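Side-chain contacts in tudor and KH domain-containing protein homolog (PDB 5YGB), which takes part in the piwi-interacting RNA pathway, probably recruiting Piwi proteins such as AGO3 and piwi to the piRNA biogenesis machinery in the nuage: residues 50-55 and 59-64; 197-202 and 206-211. The protein carries 1 engineered substitution. All blocks are in the same frame, centred on the assembly; numbering follows the deposited sequence.

Interaction 1 of 2, residues 50-55 and 59-64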
loop_
_atom_site.group_PDB
_atom_site.type_symbol
_atom_site.label_atom_id
_atom_site.label_comp_id
_atom_site.label_asym_id
_atom_site.label_seq_id
_atom_site.Cartn_x
_atom_site.Cartn_y
_atom_site.Cartn_z
ATOM N N HIS A 50 13.930 13.646 16.774
ATOM C CA HIS A 50 12.635 13.584 16.100
ATOM C C HIS A 50 11.558 12.953 16.970
ATOM O O HIS A 50 10.659 12.269 16.467
ATOM C CB HIS A 50 12.777 12.805 14.783
ATOM C CG HIS A 50 13.834 13.357 13.875
ATOM N ND1 HIS A 50 13.683 14.530 13.194
ATOM C CD2 HIS A 50 15.070 12.873 13.558
ATOM C CE1 HIS A 50 14.787 14.767 12.484
ATOM N NE2 HIS A 50 15.618 13.793 12.681
ATOM N N VAL A 51 11.626 13.179 18.274
ATOM C CA VAL A 51 10.664 12.537 19.164
ATOM C C VAL A 51 9.233 12.974 18.816
ATOM O O VAL A 51 8.960 14.152 18.547
ATOM C CB VAL A 51 10.992 12.823 20.656
ATOM C CG1 VAL A 51 10.858 14.316 20.986
ATOM C CG2 VAL A 51 10.105 11.973 21.571
ATOM N N LEU A 52 8.339 11.991 18.771
ATOM C CA LEU A 52 6.926 12.232 18.483
ATOM C C LEU A 52 6.225 12.833 19.690
ATOM O O LEU A 52 6.334 12.300 20.789
ATOM C CB LEU A 52 6.239 10.925 18.086
ATOM C CG LEU A 52 4.814 11.050 17.554
ATOM C CD1 LEU A 52 4.830 11.548 16.106
ATOM C CD2 LEU A 52 4.092 9.718 17.701
ATOM N N THR A 53 5.548 13.959 19.493
ATOM C CA THR A 53 4.693 14.545 20.539
ATOM C C THR A 53 3.368 14.989 19.935
ATOM O O THR A 53 3.327 15.475 18.812
ATOM C CB THR A 53 5.340 15.767 21.241
ATOM O OG1 THR A 53 5.626 16.769 20.263
ATOM C CG2 THR A 53 6.614 15.380 21.989
ATOM N N ALA A 54 2.296 14.830 20.700
ATOM C CA ALA A 54 0.960 15.263 20.297
ATOM C C ALA A 54 0.669 14.946 18.826
ATOM O O ALA A 54 0.372 15.850 18.032
ATOM C CB ALA A 54 0.792 16.764 20.568
ATOM N N PRO A 55 0.744 13.658 18.456
ATOM C CA PRO A 55 0.482 13.306 17.060
ATOM C C PRO A 55 -0.955 13.610 16.648
ATOM O O PRO A 55 -1.857 13.709 17.485
ATOM C CB PRO A 55 0.750 11.792 17.024
ATOM C CG PRO A 55 0.529 11.339 18.430
ATOM C CD PRO A 55 0.996 12.475 19.295
ATOM N N GLN A 59 -0.875 13.563 9.943
ATOM C CA GLN A 59 0.561 13.760 10.103
ATOM C C GLN A 59 1.341 12.689 9.347
ATOM O O GLN A 59 0.964 11.518 9.361
ATOM C CB GLN A 59 0.925 13.737 11.585
ATOM C CG GLN A 59 2.335 14.220 11.923
ATOM C CD GLN A 59 2.606 14.152 13.419
ATOM O OE1 GLN A 59 1.740 13.760 14.196
ATOM N NE2 GLN A 59 3.818 14.521 13.828
ATOM N N ILE A 60 2.422 13.096 8.691
ATOM C CA ILE A 60 3.320 12.154 8.033
ATOM C C ILE A 60 4.506 11.929 8.946
ATOM O O ILE A 60 5.194 12.877 9.347
ATOM C CB ILE A 60 3.779 12.665 6.668
ATOM C CG1 ILE A 60 2.581 13.047 5.790
ATOM C CG2 ILE A 60 4.598 11.615 5.960
ATOM C CD1 ILE A 60 1.576 11.927 5.558
ATOM N N VAL A 61 4.744 10.669 9.277
ATOM C CA VAL A 61 5.737 10.282 10.274
ATOM C C VAL A 61 6.670 9.201 9.732
ATOM O O VAL A 61 6.491 8.713 8.605
ATOM C CB VAL A 61 5.051 9.778 11.574
ATOM C CG1 VAL A 61 4.184 10.868 12.187
ATOM C CG2 VAL A 61 4.196 8.544 11.288
ATOM N N ALA A 62 7.679 8.851 10.525
ATOM C CA ALA A 62 8.530 7.692 10.279
ATOM C C ALA A 62 8.126 6.600 11.252
ATOM O O ALA A 62 7.914 6.889 12.428
ATOM C CB ALA A 62 10.001 8.049 10.454
ATOM N N ALA A 63 8.015 5.361 10.790
ATOM C CA ALA A 63 7.632 4.276 11.688
ATOM C C ALA A 63 8.364 3.006 11.361
ATOM O O ALA A 63 8.571 2.671 10.180
ATOM C CB ALA A 63 6.126 4.034 11.615
ATOM N N VAL A 64 8.727 2.273 12.406
ATOM C CA VAL A 64 9.364 0.983 12.200
ATOM C C VAL A 64 8.296 -0.099 12.229
ATOM O O VAL A 64 7.423 -0.112 13.102
ATOM C CB VAL A 64 10.472 0.691 13.253
ATOM C CG1 VAL A 64 9.925 0.718 14.677
ATOM C CG2 VAL A 64 11.150 -0.642 12.959
HETATM O O HOH W 1 5.163 14.967 16.684
#
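Gln59 reaches back along the loop 50-55 and meets it with its carboxamide, the oxygen at Pro55 and the nitrogen at Leu52. The closest approach is Gln59 OE1 to Pro55 CA, 3.2 Å, with Pro55 CB a little farther at 3.6 Å from the same oxygen. This is a van der Waals contact; the hydrogen bond to OE1 comes from the backbone N of Tyr56, just beyond the proline. On the amide's other arm, Gln59 NE2 lies 3.9 Å from Leu52 CD1, the two side chains running past each other in opposite directions. The same methyl, CD1, touches Val61 CG1 at 4.0 Å, so one branch of Leu52 spans from the amide of Gln59 to the apolar face of strand 60-65.

That strand belongs to the antiparallel sheet of the core Tudor barrel, an SH3-like fold, and 50-55 is part of the irregular connection that enters it from helix 44-48. Val61 belongs to the buried interior, where it also meets Leu93 and Ile109; Ile109 touches Leu52 as well.

No direct hydrogen bond joins the segments, but a water does the job. It accepts from Thr53 N at 3.0 Å and from Gln59 NE2 at 3.2 Å. With Tyr56 N on OE1 and the water on NE2, both ends of the carboxamide are engaged, which fixes its rotation. Further out, the reach of Gln59 comes from its shape: CG is anti to the backbone N (chi1 -168°) and the chain continues fully extended (chi2 -180°). Its backbone pairs with Ile76 of strand 70-81, and Pro55 and the Gln59 side chain both lean on Ile76.

Interaction 2 of 2, residues 197-202 and 206-211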
loop_
_atom_site.group_PDB
_atom_site.type_symbol
_atom_site.label_atom_id
_atom_site.label_comp_id
_atom_site.label_asym_id
_atom_site.label_seq_id
_atom_site.Cartn_x
_atom_site.Cartn_y
_atom_site.Cartn_z
ATOM N N PRO A 197 4.855 -10.064 -17.943
ATOM C CA PRO A 197 5.595 -10.227 -19.205
ATOM C C PRO A 197 6.523 -11.435 -19.247
ATOM O O PRO A 197 7.015 -11.784 -20.320
ATOM C CB PRO A 197 6.400 -8.934 -19.298
ATOM C CG PRO A 197 6.594 -8.512 -17.879
ATOM C CD PRO A 197 5.311 -8.891 -17.177
ATOM N N ALA A 198 6.757 -12.044 -18.090
ATOM C CA ALA A 198 7.539 -13.263 -18.002
ATOM C C ALA A 198 6.636 -14.475 -17.785
ATOM O O ALA A 198 7.083 -15.473 -17.232
ATOM C CB ALA A 198 8.581 -13.158 -16.860
ATOM N N ASP A 199 5.399 -14.431 -18.275
ATOM C CA ASP A 199 4.340 -15.368 -17.839
ATOM C C ASP A 199 4.122 -16.698 -18.588
ATOM O O ASP A 199 3.478 -17.620 -18.094
ATOM C CB ASP A 199 3.010 -14.655 -17.889
ATOM C CG ASP A 199 2.101 -15.060 -16.794
ATOM O OD1 ASP A 199 2.449 -16.046 -16.129
ATOM O OD2 ASP A 199 1.026 -14.446 -16.609
ATOM N N ASN A 200 4.634 -16.785 -19.803
ATOM C CA ASN A 200 4.254 -17.863 -20.731
ATOM C C ASN A 200 2.791 -17.854 -21.189
ATOM O O ASN A 200 2.301 -18.836 -21.757
ATOM C CB ASN A 200 4.621 -19.240 -20.140
ATOM C CG ASN A 200 6.075 -19.320 -19.825
ATOM O OD1 ASN A 200 6.808 -19.075 -20.757
ATOM N ND2 ASN A 200 6.526 -19.511 -18.492
ATOM N N SER A 201 2.118 -16.707 -21.042
ATOM C CA SER A 201 0.685 -16.549 -21.406
ATOM C C SER A 201 0.369 -15.212 -22.090
ATOM O O SER A 201 0.892 -14.159 -21.701
ATOM C CB SER A 201 -0.196 -16.696 -20.158
ATOM O OG SER A 201 -1.531 -16.346 -20.453
ATOM N N GLU A 202 -0.496 -15.266 -23.101
ATOM C CA GLU A 202 -0.995 -14.075 -23.793
ATOM C C GLU A 202 -2.171 -13.421 -23.047
ATOM O O GLU A 202 -2.669 -12.361 -23.439
ATOM C CB GLU A 202 -1.442 -14.420 -25.227
ATOM C CG GLU A 202 -0.324 -14.916 -26.139
ATOM C CD GLU A 202 -0.803 -15.302 -27.533
ATOM O OE1 GLU A 202 -1.967 -15.743 -27.672
ATOM O OE2 GLU A 202 -0.012 -15.167 -28.494
ATOM N N ALA A 206 -6.698 -10.615 -15.164
ATOM C CA ALA A 206 -8.158 -10.705 -15.110
ATOM C C ALA A 206 -8.657 -11.921 -15.884
ATOM O O ALA A 206 -9.514 -12.671 -15.406
ATOM C CB ALA A 206 -8.793 -9.441 -15.663
ATOM N N ASP A 207 -8.122 -12.123 -17.085
ATOM C CA ASP A 207 -8.587 -13.229 -17.910
ATOM C C ASP A 207 -8.123 -14.569 -17.348
ATOM O O ASP A 207 -8.852 -15.563 -17.453
ATOM C CB ASP A 207 -8.131 -13.046 -19.357
ATOM C CG ASP A 207 -8.939 -11.981 -20.084
ATOM O OD1 ASP A 207 -10.076 -11.702 -19.650
ATOM O OD2 ASP A 207 -8.441 -11.415 -21.077
ATOM N N LEU A 208 -6.939 -14.612 -16.747
ATOM C CA LEU A 208 -6.501 -15.821 -16.056
ATOM C C LEU A 208 -7.434 -16.153 -14.887
ATOM O O LEU A 208 -7.825 -17.308 -14.707
ATOM C CB LEU A 208 -5.064 -15.670 -15.565
ATOM C CG LEU A 208 -3.994 -15.698 -16.649
ATOM C CD1 LEU A 208 -2.644 -15.310 -16.064
ATOM C CD2 LEU A 208 -3.919 -17.082 -17.290
ATOM N N MET A 209 -7.809 -15.149 -14.102
ATOM C CA MET A 209 -8.690 -15.409 -12.972
ATOM C C MET A 209 -10.079 -15.861 -13.418
ATOM O O MET A 209 -10.638 -16.774 -12.824
ATOM C CB MET A 209 -8.791 -14.181 -12.078
ATOM C CG MET A 209 -7.480 -13.857 -11.377
ATOM S SD MET A 209 -7.658 -12.599 -10.105
ATOM C CE MET A 209 -8.708 -13.430 -8.907
ATOM N N ILE A 210 -10.615 -15.257 -14.477
ATOM C CA ILE A 210 -11.930 -15.631 -14.981
ATOM C C ILE A 210 -11.904 -17.036 -15.574
ATOM O O ILE A 210 -12.742 -17.870 -15.232
ATOM C CB ILE A 210 -12.429 -14.625 -16.045
ATOM C CG1 ILE A 210 -12.704 -13.274 -15.385
ATOM C CG2 ILE A 210 -13.703 -15.138 -16.707
ATOM C CD1 ILE A 210 -12.942 -12.128 -16.375
ATOM N N THR A 211 -10.948 -17.316 -16.453
ATOM C CA THR A 211 -10.938 -18.611 -17.138
ATOM C C THR A 211 -10.626 -19.767 -16.195
ATOM O O THR A 211 -10.920 -20.916 -16.515
ATOM C CB THR A 211 -9.924 -18.655 -18.298
ATOM O OG1 THR A 211 -8.614 -18.310 -17.824
ATOM C CG2 THR A 211 -10.331 -17.703 -19.415
#
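Leu208 points its forked end out of helix 205-211 at the loop 197-202, and each prong finds a different polar side chain. Loop and helix follow strand 188-195 in the SN-like (OB-fold) part of the extended Tudor domain, and the contact sits on the surface, near the end of the chain. Leu208 CD1 approaches Asp199 OD2 at 3.8 Å, while Leu208 CD2 lies 4.0 Å from Ser201 OG. Both are methyl-to-oxygen van der Waals contacts, and no hydrogen bond crosses between the segments.

The leucine has an ordinary helical conformation: CG is anti to its carbonyl carbon (chi1 -72°), and this carries the fork off the helix toward the loop. It rests on Leu203 as well, an apolar neighbour within the connection. Asp199 meets it from the opposite direction, its first torsion, off the staggered positions at -144°, bringing OD2 of the carboxylate to Leu208 CD1. Between Asp199 and Ser201 the chain turns through Asn200, whose backbone is left-handed helical, and both flanking residues direct their CB atoms at the helix.

The main polar tie of Ser201 OG runs along the loop: besides meeting Leu208 CD2, it accepts from Leu203 N, forming an ST turn just ahead of the helix. Asn204 OD1 then takes the amide of Asp207 in the first turn. Inside the helix, the carbonyl oxygen of Asp207 is gripped twice by Thr211: Thr211 N donates to Asp207 O at 2.9 Å. From the other face of the carbonyl plane, Thr211 OG1 donates to Asp207 O at 2.8 Å.

From the N terminus, the chain first builds strands 5-12 and 17-22, then runs through helices 25-41 and 44-48. Interaction 1 closes the short loop that follows, tying the entry of the core Tudor barrel to its strand 60-65. The barrel strands come next, and the chain then returns to the SN-like (OB-fold) half of the extended Tudor domain, where strands 124-128, 162-171 and 188-195 join the first two in one sheet. Interaction 2 closes another short loop, joining the exit of strand 188-195 to helix 205-211. The loops follow in series, neither nesting nor crossing. Their centres lie about 42 Å apart, on opposite sides of the chain's centre.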